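Local atomic coordinates of cellulase (Uncultured bacterium, PDB entry 6XSO), a protein that probably hydrolyses internal beta-1,4 linkages of cellulose and related plant polysaccharides such as xylan, as a broad-specificity endoglucanase of glycoside hydrolase family 5, subfamily 4. Residues H123-D128 and N174-K179. Sequence-based numbering, arbitrary orientation.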
# COMPACT_ATOMS: atom_id res chain seq x y z
N HIS A 123 -9.75 0.74 -2.63
CA HIS A 123 -10.61 0.41 -3.77
C HIS A 123 -11.47 1.57 -4.22
O HIS A 123 -12.41 1.39 -4.99
CB HIS A 123 -11.44 -0.84 -3.51
CG HIS A 123 -10.62 -2.08 -3.47
ND1 HIS A 123 -9.67 -2.38 -4.43
CD2 HIS A 123 -10.61 -3.11 -2.59
CE1 HIS A 123 -9.11 -3.54 -4.13
NE2 HIS A 123 -9.67 -4.01 -3.03
N ASP A 124 -11.13 2.77 -3.75
CA ASP A 124 -11.49 3.99 -4.47
C ASP A 124 -10.79 4.07 -5.82
O ASP A 124 -11.26 4.82 -6.69
CB ASP A 124 -11.13 5.14 -3.55
CG ASP A 124 -11.83 5.02 -2.19
OD1 ASP A 124 -13.03 5.36 -2.13
OD2 ASP A 124 -11.17 4.56 -1.22
N THR A 125 -9.70 3.32 -5.99
CA THR A 125 -9.03 3.08 -7.25
C THR A 125 -9.30 1.65 -7.70
O THR A 125 -9.75 0.80 -6.93
CB THR A 125 -7.50 3.23 -7.14
OG1 THR A 125 -6.97 2.17 -6.33
CG2 THR A 125 -7.09 4.57 -6.57
N GLY A 126 -8.98 1.38 -8.97
CA GLY A 126 -8.85 0.03 -9.47
C GLY A 126 -9.68 -0.25 -10.70
O GLY A 126 -10.28 0.64 -11.31
N ALA A 127 -9.69 -1.52 -11.08
CA ALA A 127 -10.35 -1.94 -12.31
C ALA A 127 -11.86 -2.02 -12.14
O ALA A 127 -12.37 -2.68 -11.22
CB ALA A 127 -9.80 -3.31 -12.73
N ASP A 128 -12.58 -1.36 -13.03
CA ASP A 128 -14.03 -1.48 -13.06
C ASP A 128 -14.44 -2.92 -13.28
O ASP A 128 -13.82 -3.65 -14.07
CB ASP A 128 -14.61 -0.68 -14.23
CG ASP A 128 -14.24 0.78 -14.19
OD1 ASP A 128 -14.04 1.32 -13.08
OD2 ASP A 128 -14.17 1.37 -15.30
N ASN A 174 -4.08 3.51 -4.11
CA ASN A 174 -3.59 2.14 -4.23
C ASN A 174 -3.12 1.76 -5.64
O ASN A 174 -1.91 1.79 -5.91
CB ASN A 174 -4.68 1.17 -3.72
CG ASN A 174 -4.28 -0.26 -3.86
OD1 ASN A 174 -3.14 -0.62 -3.51
ND2 ASN A 174 -5.19 -1.10 -4.36
N GLU A 175 -4.04 1.37 -6.52
CA GLU A 175 -3.72 0.87 -7.86
C GLU A 175 -4.58 1.65 -8.85
O GLU A 175 -5.64 1.19 -9.29
CB GLU A 175 -3.94 -0.66 -7.96
CG GLU A 175 -2.86 -1.45 -7.22
CD GLU A 175 -3.04 -2.94 -7.27
OE1 GLU A 175 -4.08 -3.44 -7.70
OE2 GLU A 175 -2.08 -3.65 -6.87
N MET A 176 -4.14 2.87 -9.16
CA MET A 176 -4.92 3.75 -10.02
C MET A 176 -4.65 3.41 -11.48
O MET A 176 -3.49 3.36 -11.91
CB MET A 176 -4.53 5.21 -9.75
CG MET A 176 -5.58 6.17 -10.25
SD MET A 176 -5.10 7.90 -10.31
CE MET A 176 -4.42 8.19 -8.69
N LEU A 177 -5.72 3.19 -12.24
CA LEU A 177 -5.66 2.78 -13.63
C LEU A 177 -6.31 3.83 -14.52
O LEU A 177 -7.08 4.68 -14.05
CB LEU A 177 -6.39 1.45 -13.84
CG LEU A 177 -6.09 0.32 -12.85
CD1 LEU A 177 -6.86 -0.94 -13.20
CD2 LEU A 177 -4.59 0.03 -12.78
N ASP A 178 -5.99 3.77 -15.81
CA ASP A 178 -6.62 4.63 -16.81
C ASP A 178 -8.06 4.19 -17.01
O ASP A 178 -8.56 3.25 -16.38
CB ASP A 178 -5.78 4.65 -18.09
CG ASP A 178 -5.72 3.31 -18.79
OD1 ASP A 178 -6.60 2.45 -18.55
OD2 ASP A 178 -4.79 3.10 -19.60
N LYS A 179 -8.77 4.90 -17.89
CA LYS A 179 -10.18 4.59 -18.09
C LYS A 179 -10.39 3.28 -18.82
O LYS A 179 -11.54 2.83 -18.90
CB LYS A 179 -10.89 5.73 -18.84
CG LYS A 179 -10.59 5.85 -20.31
CD LYS A 179 -11.31 7.04 -20.91
CE LYS A 179 -10.88 7.27 -22.33
NZ LYS A 179 -11.59 8.45 -22.92
O HOH W 1 -7.70 -0.95 -5.80
O HOH W 2 -8.45 3.44 -11.07
O HOH W 3 -13.42 3.56 -17.05
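With chi1 at 68°, Thr125 sets OG1 between its own backbone N and carbonyl carbon, where the hydroxyl meets the backbone of Glu175, while Leu177, its CG anti to the carbonyl carbon (chi1 -47°), extends CD1 to Ala127. Glu175 N donates to Thr125 OG1 at 3.0 Å, with 156° at the hydrogen. The same hydroxyl is also hydrogen-bonded to His122 O of its own loop, which helps fix its rotation. Thr125 CG2 lies 4.1 Å from Met176 CB, the two side chains crossing at about a right angle; Met176 itself turns away to pack on Ile206 and Tyr209 of helix 196-219. An alanine in place of Thr125 would probably leave Glu175 N without its acceptor and open a gap beside Met176 CB. Farther along, Gly126 CA makes a CH...O contact of 3.4 Å with Glu175 O, and Leu177 CD1 reaches Ala127 CB at 3.8 Å. Three waters also bridge the loops: one accepts from Gly126 N and Leu177 N, a second joins Asp128 OD2 to Lys179 O, and a third links His123 ND1, Thr125 O and Asn174 ND2. Arg80 holds the other end of the Asn174 amide, and Glu175 OE2 bonds to His269 ND1. Both loops follow parallel strands, 116-119 and 168-171, neighbours in the eight-stranded TIM barrel. The Asn-Glu pair just beyond strand 168-171 matches the family 5 signature, in which this glutamate is the acid/base, so Glu175 probably has that role, with Glu308 on strand 304-309 the likely nucleophile of the active-site cleft.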